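Local coordinates for protein glutathione S-transferase (Rhodospirillum rubrum F11, PDB 4O7H) that probably catalyses the conjugation of reduced glutathione to electrophilic compounds, as a dimeric glutathione S-transferase with a thioredoxin-like domain and a helical domain, at residues L20-L25 / R197-P202; S79-P84 / E90-V95; V95-R100 / L141-W146; R152-D157 / Y161-A166. One frame throughout, in Å; residues are numbered along the deposited sequence.

Contact 1 (L20-L25 / R197-P202); sequences LAEKRL and RPSFRP
Ala-21, in the last turn of helix 11-22, and Ser-199, in the short 3-10 segment 198-200, bring two backbones close together, with 4.9 Å between Ala-21 CA and Ser-199 CA. In the glutathione S-transferase fold this is a domain-domain seam: the first helix of the thioredoxin-like domain meets the turn that follows helix 185-195 of the helical domain. Small side chains permit the approach, Ala-21 CB lying 3.5 Å from Ser-199 CB. Glu-22 reaches across, its chain bent at chi2 (-68°), which brings the carboxylate to the side-on edge of the Arg-197 guanidinium. NE of Arg-197 donates to Glu-22 OE2 and NH2 to Glu-22 OE1, both at 2.9 Å and nearly straight. The oxygens stay near the guanidinium plane, yet the carboxylate is turned 33° against it in a twisted salt bridge. OE2 carries the heavier load: besides NE, which comes from the syn side but well out of the carboxylate plane, it takes Ser-199 OG at its anti lone pair, 2.7 Å away. With an alanine in place of Glu-22 the carboxylate is gone, and Arg-197 would probably lose its opposite charge and Ser-199 OG its acceptor. Arg-24 closes the helix in a Schellman motif, and its NH2 bonds back to Glu-22 O. One water completes the join, donating to Glu-22 OE2 at 2.9 Å and accepting from Ser-199 N at 3.2 Å.

Contact 2 (S79-P84 / E90-V95); sequences SLLGGP and EVRRLV
Leu-81 drops its isobutyl group into the angle between Val-91 and Arg-92, in the linker of the glutathione S-transferase fold that runs from the thioredoxin-like domain, after helix 64-74, into helix 85-119, the first of the helical domain. This is the tight part, and all the touching residues are buried. Leu-81 CD2 meets Val-91 CG1 at 3.9 Å, the two side chains crossing at about a right angle, while Val-91 CG2 comes up to 3.5 Å from the backbone oxygen Leu-81 O, which is buried with no hydrogen-bonding partner in the model. Arg-92 runs out straight from CG to NE (chi3 -178°): CD2 of Leu-81 sits about 4.0 Å above one face of the guanidinium, toward its rim, and CD1 of Leu-81 lies 3.5 Å from Arg-92 NH2. Shortening Leu-81 to an alanine takes the methyl from this guanidinium face and is likely to leave a gap beside Val-91. Gly-82, still buried, is the turning point, its backbone angles (phi 92°) leaving no room for a side chain; the solvent side starts at Gly-83 and Pro-84. Glu-90 and Arg-93 take no part across the contact and pair with each other. The charge of Arg-92 is met by Glu-69 and by Glu-73 of the second subunit. An apolar loop residue thus backs an arginine that works at the dimer interface.

Contact 3 (V95-R100 / L141-W146); sequences VAWFDR and LRYISW
Two long helices of the all-helical domain, 85-119 and 127-150, meet here, Trp-97 against Tyr-143 and Phe-98 against Ile-144, with 10.6 Å between Trp-97 CA and Tyr-143 CA. Both Trp-97 and Tyr-143 hold CG anti to the backbone N (chi1 179° and -172°), which sends each ring out toward the other helix. Tyr-143 CE2 lies 3.7 Å above the Trp-97 ring plane, over its centre, and Tyr-143 CD2 is 3.6 Å from Trp-97 CZ2. The planes are 40° apart, so the tyrosine leans over the indole rather than lying flat on it. Both polar ends are used: Trp-97 NE1 bonds to His-140, which helps set the turn of the indole, and Tyr-143 OH to Arg-93, which holds the far end of the tyrosine. Phe-98 points its rim at Ile-144, CZ of Phe-98 being 3.8 Å from Ile-144 CG1. One face is covered from within its own helix, where Trp-97 CD1 sits 3.5 Å above the Phe-98 ring. Phe-98 and Ile-144 lie inside while Trp-97 and Tyr-143 border the second subunit, in helix-helix packing of the C-terminal domain of the glutathione S-transferase fold.

Contact 4 (R152-D157 / Y161-A166); sequences RWLAGD and YADITA
The Trp-153 indole and the Asp-163 carboxylate stand almost perpendicular, their planes 86° apart. Asp-163 OD1 comes to the rim of the ring, near its plane, 3.4 Å from Trp-153 CE3; the carbonyl carbon C of Asp-157 lies at the ring edge as well. The same OD1 accepts the backbone N of Leu-154 at 2.9 Å, nearly straight and on the syn side, though 25° out of the carboxylate plane, and also takes Trp-190 NE1. OD2 of Asp-163 receives a water at 2.6 Å that in turn accepts from Ala-155 N, and it bonds to Thr-160 N. Each oxygen of this buried carboxylate is therefore held by two donors, which would be expected to stabilise its negative charge. Next to these bonds the packing is apolar: CG of Leu-154, anti to its carbonyl carbon (chi1 -71°), leads CD1 to 3.7 Å from Ala-166 CB, and Ala-155 CB meets Ala-162 CB at 4.0 Å. The type I turn from Trp-153 to Gly-156 is thereby pinned to helix 161-175. Thr-160 precedes that helix, and its N bonding to Asp-163 OD2 fits the return half of a capping box, consistent with the Ser/Thr-X-X-Asp box of glutathione S-transferases.

Contacts 2, 3 and 4 are buried and lie around helix 161-175, whereas contact 1 is only partly buried and sits at the seam between the domains. Contacts 2 and 3 share helix 85-119, and both touch the second subunit. Contact 4 lies close to each of them: Val-91 packs on Ala-155, Leu-80 O is probably hydrogen-bonded to Tyr-161 N, and Phe-98 rests on Ala-166. Contact 1 reaches this group through Lys-23, which packs on Leu-80 and Tyr-161. The chemistry follows the place: a charge pair across the seam, leucine against valine and an arginine face in contact 2, aromatic and aliphatic packing in contact 3, and a buried carboxylate within an apolar setting in contact 4.

Contact 1 (L20-L25 / R197-P202)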
loop_
_atom_site.group_PDB
_atom_site.type_symbol
_atom_site.label_atom_id
_atom_site.label_comp_id
_atom_site.label_asym_id
_atom_site.label_seq_id
_atom_site.Cartn_x
_atom_site.Cartn_y
_atom_site.Cartn_z
ATOM N N LEU A 20 5.955 16.928 5.228
ATOM C CA LEU A 20 6.839 17.537 6.175
ATOM C C LEU A 20 6.683 19.079 6.111
ATOM O O LEU A 20 6.600 19.763 7.145
ATOM C CB LEU A 20 8.274 17.126 5.835
ATOM C CG LEU A 20 8.642 15.699 6.280
ATOM C CD1 LEU A 20 9.943 15.300 5.585
ATOM C CD2 LEU A 20 8.755 15.571 7.793
ATOM N N ALA A 21 6.646 19.608 4.894
ATOM C CA ALA A 21 6.499 21.058 4.678
ATOM C C ALA A 21 5.117 21.563 5.161
ATOM O O ALA A 21 5.009 22.627 5.771
ATOM C CB ALA A 21 6.746 21.430 3.238
ATOM N N GLU A 22 4.059 20.814 4.868
ATOM C CA GLU A 22 2.712 21.174 5.320
ATOM C C GLU A 22 2.668 21.221 6.840
ATOM O O GLU A 22 2.002 22.100 7.416
ATOM C CB GLU A 22 1.691 20.171 4.818
ATOM C CG GLU A 22 1.342 20.340 3.339
ATOM C CD GLU A 22 0.589 21.601 3.006
ATOM O OE1 GLU A 22 -0.258 22.014 3.842
ATOM O OE2 GLU A 22 0.832 22.178 1.917
ATOM N N LYS A 23 3.452 20.359 7.501
ATOM C CA LYS A 23 3.491 20.312 8.985
ATOM C C LYS A 23 4.531 21.277 9.559
ATOM O O LYS A 23 4.756 21.314 10.762
ATOM C CB LYS A 23 3.717 18.898 9.458
ATOM C CG LYS A 23 2.450 18.072 9.233
ATOM C CD LYS A 23 2.525 16.691 9.802
ATOM C CE LYS A 23 1.169 16.032 9.752
ATOM N NZ LYS A 23 0.280 16.395 10.875
ATOM N N ARG A 24 5.158 22.051 8.691
ATOM C CA ARG A 24 6.175 23.030 9.107
ATOM C C ARG A 24 7.349 22.369 9.854
ATOM O O ARG A 24 7.884 22.889 10.858
ATOM C CB ARG A 24 5.543 24.108 9.950
ATOM C CG ARG A 24 4.932 25.202 9.106
ATOM C CD ARG A 24 3.726 24.804 8.297
ATOM N NE ARG A 24 3.076 25.966 7.629
ATOM C CZ ARG A 24 1.904 25.894 7.003
ATOM N NH1 ARG A 24 1.331 26.983 6.457
ATOM N NH2 ARG A 24 1.299 24.726 6.888
ATOM N N LEU A 25 7.745 21.194 9.376
ATOM C CA LEU A 25 8.829 20.442 9.961
ATOM C C LEU A 25 10.059 20.593 9.136
ATOM O O LEU A 25 10.088 20.210 7.956
ATOM C CB LEU A 25 8.442 18.956 10.095
ATOM C CG LEU A 25 7.189 18.692 10.892
ATOM C CD1 LEU A 25 6.822 17.228 10.797
ATOM C CD2 LEU A 25 7.473 19.058 12.358
ATOM N N ARG A 197 1.156 25.705 -3.634
ATOM C CA ARG A 197 1.440 25.774 -2.203
ATOM C C ARG A 197 2.944 25.722 -1.972
ATOM O O ARG A 197 3.665 25.066 -2.698
ATOM C CB ARG A 197 0.730 24.632 -1.466
ATOM C CG ARG A 197 -0.753 24.601 -1.646
ATOM C CD ARG A 197 -1.437 23.430 -0.973
ATOM N NE ARG A 197 -1.380 23.426 0.475
ATOM C CZ ARG A 197 -2.259 23.992 1.286
ATOM N NH1 ARG A 197 -3.316 24.621 0.781
ATOM N NH2 ARG A 197 -2.117 23.877 2.617
ATOM N N PRO A 198 3.441 26.408 -0.941
ATOM C CA PRO A 198 4.874 26.425 -0.693
ATOM C C PRO A 198 5.455 25.034 -0.487
ATOM O O PRO A 198 6.593 24.783 -0.846
ATOM C CB PRO A 198 5.020 27.331 0.540
ATOM C CG PRO A 198 3.784 28.126 0.590
ATOM C CD PRO A 198 2.680 27.427 -0.166
ATOM N N SER A 199 4.634 24.107 0.040
ATOM C CA SER A 199 5.110 22.731 0.308
ATOM C C SER A 199 5.462 22.035 -0.982
ATOM O O SER A 199 6.246 21.091 -0.991
ATOM C CB SER A 199 4.035 21.930 1.007
ATOM O OG SER A 199 2.861 21.930 0.221
ATOM N N PHE A 200 4.885 22.486 -2.085
ATOM C CA PHE A 200 5.151 21.832 -3.377
ATOM C C PHE A 200 6.391 22.355 -4.106
ATOM O O PHE A 200 6.835 21.777 -5.107
ATOM C CB PHE A 200 3.945 21.978 -4.313
ATOM C CG PHE A 200 3.577 20.700 -5.057
ATOM C CD1 PHE A 200 2.945 19.658 -4.394
ATOM C CD2 PHE A 200 3.854 20.569 -6.414
ATOM C CE1 PHE A 200 2.607 18.507 -5.075
ATOM C CE2 PHE A 200 3.522 19.401 -7.110
ATOM C CZ PHE A 200 2.874 18.388 -6.435
ATOM N N ARG A 201 6.903 23.493 -3.675
ATOM C CA ARG A 201 7.906 24.231 -4.451
ATOM C C ARG A 201 9.143 23.388 -4.810
ATOM O O ARG A 201 9.566 23.418 -5.966
ATOM C CB ARG A 201 8.314 25.525 -3.748
ATOM C CG ARG A 201 9.208 26.372 -4.658
ATOM C CD ARG A 201 9.722 27.638 -3.986
ATOM N NE ARG A 201 8.892 28.785 -4.341
ATOM C CZ ARG A 201 7.852 29.244 -3.637
ATOM N NH1 ARG A 201 7.487 28.683 -2.478
ATOM N NH2 ARG A 201 7.171 30.294 -4.098
ATOM N N PRO A 202 9.744 22.616 -3.889
ATOM C CA PRO A 202 10.913 21.832 -4.297
ATOM C C PRO A 202 10.633 20.808 -5.406
ATOM O O PRO A 202 11.457 20.519 -6.245
ATOM C CB PRO A 202 11.323 21.073 -3.000
ATOM C CG PRO A 202 10.729 21.830 -1.917
ATOM C CD PRO A 202 9.467 22.463 -2.448
HETATM O O HOH W 1 2.192 24.727 1.992
#

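Contact 2 (S79-P84 / E90-V95)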
loop_
_atom_site.group_PDB
_atom_site.type_symbol
_atom_site.label_atom_id
_atom_site.label_comp_id
_atom_site.label_asym_id
_atom_site.label_seq_id
_atom_site.Cartn_x
_atom_site.Cartn_y
_atom_site.Cartn_z
ATOM N N SER A 79 -3.437 18.954 10.863
ATOM C CA SER A 79 -3.768 17.512 10.568
ATOM C C SER A 79 -3.832 17.292 9.061
ATOM O O SER A 79 -4.386 18.108 8.330
ATOM C CB SER A 79 -5.128 17.156 11.159
ATOM O OG SER A 79 -5.472 15.807 10.854
ATOM N N LEU A 80 -3.318 16.155 8.573
ATOM C CA LEU A 80 -3.454 15.784 7.204
ATOM C C LEU A 80 -4.383 14.558 7.049
ATOM O O LEU A 80 -4.533 14.024 5.974
ATOM C CB LEU A 80 -2.093 15.542 6.610
ATOM C CG LEU A 80 -1.230 16.806 6.485
ATOM C CD1 LEU A 80 0.185 16.435 6.042
ATOM C CD2 LEU A 80 -1.809 17.811 5.520
ATOM N N LEU A 81 -4.983 14.127 8.163
ATOM C CA LEU A 81 -6.012 13.065 8.102
ATOM C C LEU A 81 -7.412 13.543 8.428
ATOM O O LEU A 81 -8.375 12.959 7.955
ATOM C CB LEU A 81 -5.658 11.970 9.074
ATOM C CG LEU A 81 -4.593 10.965 8.628
ATOM C CD1 LEU A 81 -4.166 10.124 9.842
ATOM C CD2 LEU A 81 -5.022 10.118 7.466
ATOM N N GLY A 82 -7.527 14.569 9.256
ATOM C CA GLY A 82 -8.855 15.001 9.682
ATOM C C GLY A 82 -9.282 14.329 10.963
ATOM O O GLY A 82 -8.542 13.560 11.577
ATOM N N GLY A 83 -10.499 14.647 11.392
ATOM C CA GLY A 83 -10.859 14.418 12.787
ATOM C C GLY A 83 -11.754 13.211 12.957
ATOM O O GLY A 83 -11.362 12.232 13.579
ATOM N N PRO A 84 -12.971 13.267 12.396
ATOM C CA PRO A 84 -13.836 12.122 12.640
ATOM C C PRO A 84 -13.330 10.842 11.953
ATOM O O PRO A 84 -12.747 10.915 10.875
ATOM C CB PRO A 84 -15.201 12.556 12.056
ATOM C CG PRO A 84 -15.027 13.935 11.531
ATOM C CD PRO A 84 -13.548 14.263 11.482
ATOM N N GLU A 90 -12.033 8.018 4.674
ATOM C CA GLU A 90 -12.157 8.485 3.295
ATOM C C GLU A 90 -10.789 8.956 2.782
ATOM O O GLU A 90 -10.376 8.650 1.638
ATOM C CB GLU A 90 -13.216 9.600 3.216
ATOM C CG GLU A 90 -13.391 10.247 1.866
ATOM C CD GLU A 90 -13.901 9.334 0.762
ATOM O OE1 GLU A 90 -14.307 8.181 1.037
ATOM O OE2 GLU A 90 -13.884 9.768 -0.426
ATOM N N VAL A 91 -10.071 9.671 3.636
ATOM C CA VAL A 91 -8.689 10.060 3.275
ATOM C C VAL A 91 -7.865 8.811 2.944
ATOM O O VAL A 91 -7.148 8.755 1.903
ATOM C CB VAL A 91 -8.003 10.853 4.392
ATOM C CG1 VAL A 91 -6.535 11.089 4.036
ATOM C CG2 VAL A 91 -8.708 12.178 4.610
ATOM N N ARG A 92 -7.910 7.824 3.825
ATOM C CA ARG A 92 -7.113 6.600 3.641
ATOM C C ARG A 92 -7.540 5.782 2.405
ATOM O O ARG A 92 -6.675 5.215 1.676
ATOM C CB ARG A 92 -7.071 5.771 4.920
ATOM C CG ARG A 92 -6.331 6.446 6.042
ATOM C CD ARG A 92 -6.004 5.490 7.146
ATOM N NE ARG A 92 -5.324 6.069 8.307
ATOM C CZ ARG A 92 -5.897 6.415 9.460
ATOM N NH1 ARG A 92 -7.204 6.327 9.659
ATOM N NH2 ARG A 92 -5.144 6.837 10.434
ATOM N N ARG A 93 -8.851 5.743 2.133
ATOM C CA ARG A 93 -9.370 5.153 0.916
ATOM C C ARG A 93 -8.727 5.776 -0.302
ATOM O O ARG A 93 -8.292 5.060 -1.207
ATOM C CB ARG A 93 -10.930 5.294 0.834
ATOM C CG ARG A 93 -11.520 4.658 -0.416
ATOM C CD ARG A 93 -13.026 4.933 -0.545
ATOM N NE ARG A 93 -13.348 6.305 -0.956
ATOM C CZ ARG A 93 -13.271 6.713 -2.215
ATOM N NH1 ARG A 93 -12.852 5.876 -3.168
ATOM N NH2 ARG A 93 -13.589 7.956 -2.511
ATOM N N LEU A 94 -8.715 7.097 -0.327
ATOM C CA LEU A 94 -8.204 7.812 -1.491
ATOM C C LEU A 94 -6.689 7.711 -1.574
ATOM O O LEU A 94 -6.121 7.586 -2.676
ATOM C CB LEU A 94 -8.688 9.268 -1.469
ATOM C CG LEU A 94 -10.151 9.391 -1.914
ATOM C CD1 LEU A 94 -10.648 10.768 -1.552
ATOM C CD2 LEU A 94 -10.312 9.108 -3.401
ATOM N N VAL A 95 -6.003 7.759 -0.427
ATOM C CA VAL A 95 -4.556 7.451 -0.431
ATOM C C VAL A 95 -4.316 6.126 -1.130
ATOM O O VAL A 95 -3.422 6.013 -1.987
ATOM C CB VAL A 95 -3.948 7.469 0.999
ATOM C CG1 VAL A 95 -2.550 6.890 1.011
ATOM C CG2 VAL A 95 -3.922 8.897 1.480
#

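Contact 3 (V95-R100 / L141-W146)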
loop_
_atom_site.group_PDB
_atom_site.type_symbol
_atom_site.label_atom_id
_atom_site.label_comp_id
_atom_site.label_asym_id
_atom_site.label_seq_id
_atom_site.Cartn_x
_atom_site.Cartn_y
_atom_site.Cartn_z
ATOM N N VAL A 95 -6.003 7.759 -0.427
ATOM C CA VAL A 95 -4.556 7.451 -0.431
ATOM C C VAL A 95 -4.316 6.126 -1.130
ATOM O O VAL A 95 -3.422 6.013 -1.987
ATOM C CB VAL A 95 -3.948 7.469 0.999
ATOM C CG1 VAL A 95 -2.550 6.890 1.011
ATOM C CG2 VAL A 95 -3.922 8.897 1.480
ATOM N N ALA A 96 -5.054 5.082 -0.734
ATOM C CA ALA A 96 -4.909 3.785 -1.388
ATOM C C ALA A 96 -5.295 3.820 -2.876
ATOM O O ALA A 96 -4.644 3.152 -3.687
ATOM C CB ALA A 96 -5.750 2.734 -0.677
ATOM N N TRP A 97 -6.342 4.528 -3.224
ATOM C CA TRP A 97 -6.713 4.649 -4.642
ATOM C C TRP A 97 -5.473 5.071 -5.469
ATOM O O TRP A 97 -5.175 4.483 -6.531
ATOM C CB TRP A 97 -7.783 5.683 -4.814
ATOM C CG TRP A 97 -8.167 5.866 -6.236
ATOM C CD1 TRP A 97 -7.520 6.640 -7.156
ATOM C CD2 TRP A 97 -9.289 5.280 -6.921
ATOM N NE1 TRP A 97 -8.149 6.554 -8.367
ATOM C CE2 TRP A 97 -9.263 5.751 -8.225
ATOM C CE3 TRP A 97 -10.331 4.428 -6.528
ATOM C CZ2 TRP A 97 -10.222 5.380 -9.187
ATOM C CZ3 TRP A 97 -11.258 4.069 -7.449
ATOM C CH2 TRP A 97 -11.217 4.545 -8.760
ATOM N N PHE A 98 -4.761 6.052 -4.987
ATOM C CA PHE A 98 -3.618 6.574 -5.760
ATOM C C PHE A 98 -2.390 5.750 -5.558
ATOM O O PHE A 98 -1.675 5.465 -6.524
ATOM C CB PHE A 98 -3.392 8.083 -5.455
ATOM C CG PHE A 98 -4.461 8.904 -6.092
ATOM C CD1 PHE A 98 -4.413 9.224 -7.435
ATOM C CD2 PHE A 98 -5.553 9.264 -5.349
ATOM C CE1 PHE A 98 -5.487 9.920 -8.021
ATOM C CE2 PHE A 98 -6.632 9.921 -5.938
ATOM C CZ PHE A 98 -6.564 10.253 -7.270
ATOM N N ASP A 99 -2.089 5.335 -4.315
ATOM C CA ASP A 99 -0.841 4.554 -4.119
ATOM C C ASP A 99 -0.914 3.095 -4.621
ATOM O O ASP A 99 0.121 2.448 -4.799
ATOM C CB ASP A 99 -0.382 4.583 -2.653
ATOM C CG ASP A 99 0.343 5.848 -2.271
ATOM O OD1 ASP A 99 0.923 6.596 -3.144
ATOM O OD2 ASP A 99 0.333 6.193 -1.055
ATOM N N ARG A 100 -2.114 2.568 -4.829
ATOM C CA ARG A 100 -2.311 1.260 -5.487
ATOM C C ARG A 100 -2.778 1.396 -6.925
ATOM O O ARG A 100 -2.074 0.949 -7.837
ATOM C CB ARG A 100 -3.317 0.361 -4.688
ATOM C CG ARG A 100 -3.702 -0.932 -5.392
ATOM C CD ARG A 100 -4.439 -1.965 -4.469
ATOM N NE ARG A 100 -5.624 -1.340 -3.901
ATOM C CZ ARG A 100 -5.830 -1.089 -2.613
ATOM N NH1 ARG A 100 -4.929 -1.430 -1.701
ATOM N NH2 ARG A 100 -6.910 -0.445 -2.253
ATOM N N LEU A 141 -8.212 11.119 -13.894
ATOM C CA LEU A 141 -8.541 12.521 -13.954
ATOM C C LEU A 141 -10.033 12.790 -13.944
ATOM O O LEU A 141 -10.445 13.754 -13.328
ATOM C CB LEU A 141 -7.899 13.201 -15.145
ATOM C CG LEU A 141 -6.386 13.337 -15.002
ATOM C CD1 LEU A 141 -5.756 13.562 -16.370
ATOM C CD2 LEU A 141 -5.969 14.433 -14.021
ATOM N N ARG A 142 -10.828 11.933 -14.588
ATOM C CA ARG A 142 -12.283 12.091 -14.538
ATOM C C ARG A 142 -12.804 11.921 -13.108
ATOM O O ARG A 142 -13.721 12.645 -12.655
ATOM C CB ARG A 142 -13.008 11.090 -15.476
ATOM C CG ARG A 142 -12.839 11.361 -16.954
ATOM C CD ARG A 142 -13.939 10.680 -17.799
ATOM N NE ARG A 142 -13.881 9.231 -17.689
ATOM C CZ ARG A 142 -13.067 8.462 -18.402
ATOM N NH1 ARG A 142 -12.236 9.004 -19.284
ATOM N NH2 ARG A 142 -13.077 7.149 -18.212
ATOM N N TYR A 143 -12.204 10.985 -12.371
ATOM C CA TYR A 143 -12.603 10.761 -10.989
ATOM C C TYR A 143 -12.252 11.927 -10.088
ATOM O O TYR A 143 -13.014 12.351 -9.256
ATOM C CB TYR A 143 -11.982 9.451 -10.475
ATOM C CG TYR A 143 -12.467 9.004 -9.144
ATOM C CD1 TYR A 143 -13.816 9.057 -8.823
ATOM C CD2 TYR A 143 -11.581 8.544 -8.188
ATOM C CE1 TYR A 143 -14.268 8.635 -7.581
ATOM C CE2 TYR A 143 -12.017 8.109 -6.957
ATOM C CZ TYR A 143 -13.360 8.155 -6.657
ATOM O OH TYR A 143 -13.830 7.793 -5.439
ATOM N N ILE A 144 -11.035 12.442 -10.240
ATOM C CA ILE A 144 -10.640 13.637 -9.519
ATOM C C ILE A 144 -11.594 14.786 -9.791
ATOM O O ILE A 144 -12.039 15.476 -8.878
ATOM C CB ILE A 144 -9.184 14.010 -9.882
ATOM C CG1 ILE A 144 -8.211 12.971 -9.319
ATOM C CG2 ILE A 144 -8.864 15.414 -9.403
ATOM C CD1 ILE A 144 -6.791 13.157 -9.761
ATOM N N SER A 145 -11.909 14.974 -11.075
ATOM C CA SER A 145 -12.820 16.048 -11.447
ATOM C C SER A 145 -14.192 15.885 -10.757
ATOM O O SER A 145 -14.747 16.851 -10.261
ATOM C CB SER A 145 -13.025 16.106 -12.945
ATOM O OG SER A 145 -11.814 16.470 -13.629
ATOM N N TRP A 146 -14.681 14.664 -10.720
ATOM C CA TRP A 146 -15.956 14.339 -10.014
ATOM C C TRP A 146 -15.905 14.665 -8.528
ATOM O O TRP A 146 -16.776 15.397 -7.978
ATOM C CB TRP A 146 -16.309 12.860 -10.252
ATOM C CG TRP A 146 -17.605 12.491 -9.647
ATOM C CD1 TRP A 146 -17.812 11.965 -8.408
ATOM C CD2 TRP A 146 -18.908 12.685 -10.230
ATOM N NE1 TRP A 146 -19.177 11.820 -8.181
ATOM C CE2 TRP A 146 -19.858 12.227 -9.292
ATOM C CE3 TRP A 146 -19.346 13.187 -11.454
ATOM C CZ2 TRP A 146 -21.252 12.288 -9.524
ATOM C CZ3 TRP A 146 -20.773 13.229 -11.688
ATOM C CH2 TRP A 146 -21.660 12.788 -10.732
#

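Contact 4 (R152-D157 / Y161-A166)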
loop_
_atom_site.group_PDB
_atom_site.type_symbol
_atom_site.label_atom_id
_atom_site.label_comp_id
_atom_site.label_asym_id
_atom_site.label_seq_id
_atom_site.Cartn_x
_atom_site.Cartn_y
_atom_site.Cartn_z
ATOM N N ARG A 152 -14.488 20.461 -1.408
ATOM C CA ARG A 152 -13.510 21.515 -1.386
ATOM C C ARG A 152 -12.140 20.969 -1.818
ATOM O O ARG A 152 -11.440 21.578 -2.619
ATOM C CB ARG A 152 -13.449 22.078 0.022
ATOM C CG ARG A 152 -12.599 23.299 0.184
ATOM C CD ARG A 152 -12.562 23.649 1.661
ATOM N NE ARG A 152 -11.983 24.953 1.919
ATOM C CZ ARG A 152 -12.400 26.056 1.318
ATOM N NH1 ARG A 152 -13.364 25.975 0.411
ATOM N NH2 ARG A 152 -11.847 27.222 1.596
ATOM N N TRP A 153 -11.797 19.813 -1.274
ATOM C CA TRP A 153 -10.533 19.134 -1.555
ATOM C C TRP A 153 -10.905 17.663 -1.799
ATOM O O TRP A 153 -12.054 17.258 -1.641
ATOM C CB TRP A 153 -9.571 19.279 -0.378
ATOM C CG TRP A 153 -9.077 20.658 -0.165
ATOM C CD1 TRP A 153 -9.522 21.552 0.781
ATOM C CD2 TRP A 153 -8.037 21.327 -0.878
ATOM N NE1 TRP A 153 -8.830 22.737 0.673
ATOM C CE2 TRP A 153 -7.911 22.626 -0.323
ATOM C CE3 TRP A 153 -7.222 20.975 -1.952
ATOM C CZ2 TRP A 153 -6.977 23.563 -0.797
ATOM C CZ3 TRP A 153 -6.312 21.892 -2.418
ATOM C CH2 TRP A 153 -6.208 23.181 -1.853
ATOM N N LEU A 154 -9.960 16.794 -2.174
ATOM C CA LEU A 154 -10.386 15.461 -2.680
ATOM C C LEU A 154 -11.151 14.605 -1.673
ATOM O O LEU A 154 -12.034 13.855 -2.050
ATOM C CB LEU A 154 -9.207 14.590 -3.116
ATOM C CG LEU A 154 -8.455 14.956 -4.367
ATOM C CD1 LEU A 154 -7.420 13.851 -4.629
ATOM C CD2 LEU A 154 -9.410 15.050 -5.537
ATOM N N ALA A 155 -10.813 14.733 -0.398
ATOM C CA ALA A 155 -11.415 13.922 0.660
ATOM C C ALA A 155 -12.420 14.664 1.487
ATOM O O ALA A 155 -12.975 14.080 2.440
ATOM C CB ALA A 155 -10.343 13.336 1.576
ATOM N N GLY A 156 -12.663 15.925 1.173
ATOM C CA GLY A 156 -13.629 16.761 1.914
ATOM C C GLY A 156 -13.179 18.191 2.131
ATOM O O GLY A 156 -12.650 18.837 1.237
ATOM N N ASP A 157 -13.440 18.716 3.340
ATOM C CA ASP A 157 -13.363 20.143 3.600
ATOM C C ASP A 157 -11.958 20.710 3.798
ATOM O O ASP A 157 -11.755 21.923 3.749
ATOM C CB ASP A 157 -14.207 20.470 4.848
ATOM N N TYR A 161 -3.805 14.069 3.149
ATOM C CA TYR A 161 -2.888 13.159 2.469
ATOM C C TYR A 161 -3.511 12.716 1.129
ATOM O O TYR A 161 -2.814 12.308 0.215
ATOM C CB TYR A 161 -2.605 11.936 3.320
ATOM C CG TYR A 161 -1.616 12.186 4.418
ATOM C CD1 TYR A 161 -0.360 12.677 4.121
ATOM C CD2 TYR A 161 -1.898 11.905 5.721
ATOM C CE1 TYR A 161 0.554 12.870 5.110
ATOM C CE2 TYR A 161 -0.966 12.091 6.707
ATOM C CZ TYR A 161 0.240 12.620 6.396
ATOM O OH TYR A 161 1.148 12.810 7.399
ATOM N N ALA A 162 -4.826 12.745 0.977
ATOM C CA ALA A 162 -5.386 12.381 -0.324
ATOM C C ALA A 162 -4.945 13.286 -1.423
ATOM O O ALA A 162 -4.532 12.833 -2.533
ATOM C CB ALA A 162 -6.910 12.363 -0.244
ATOM N N ASP A 163 -5.070 14.591 -1.202
ATOM C CA ASP A 163 -4.623 15.565 -2.199
ATOM C C ASP A 163 -3.114 15.463 -2.430
ATOM O O ASP A 163 -2.630 15.495 -3.574
ATOM C CB ASP A 163 -4.918 16.984 -1.717
ATOM C CG ASP A 163 -6.367 17.197 -1.388
ATOM O OD1 ASP A 163 -7.141 17.549 -2.322
ATOM O OD2 ASP A 163 -6.724 17.007 -0.185
ATOM N N ILE A 164 -2.371 15.268 -1.336
ATOM C CA ILE A 164 -0.913 15.224 -1.465
ATOM C C ILE A 164 -0.490 14.018 -2.314
ATOM O O ILE A 164 0.315 14.127 -3.240
ATOM C CB ILE A 164 -0.254 15.184 -0.121
ATOM C CG1 ILE A 164 -0.501 16.515 0.635
ATOM C CG2 ILE A 164 1.245 15.031 -0.272
ATOM C CD1 ILE A 164 -0.099 16.415 2.072
ATOM N N THR A 165 -1.070 12.864 -2.017
ATOM C CA THR A 165 -0.733 11.622 -2.714
ATOM C C THR A 165 -1.068 11.745 -4.221
ATOM O O THR A 165 -0.219 11.499 -5.072
ATOM C CB THR A 165 -1.458 10.419 -2.071
ATOM O OG1 THR A 165 -1.148 10.368 -0.656
ATOM C CG2 THR A 165 -1.023 9.117 -2.758
ATOM N N ALA A 166 -2.299 12.156 -4.521
ATOM C CA ALA A 166 -2.739 12.281 -5.899
ATOM C C ALA A 166 -1.847 13.296 -6.683
ATOM O O ALA A 166 -1.396 13.012 -7.825
ATOM C CB ALA A 166 -4.204 12.723 -5.963
HETATM O O HOH W 2 -8.769 16.222 1.195
#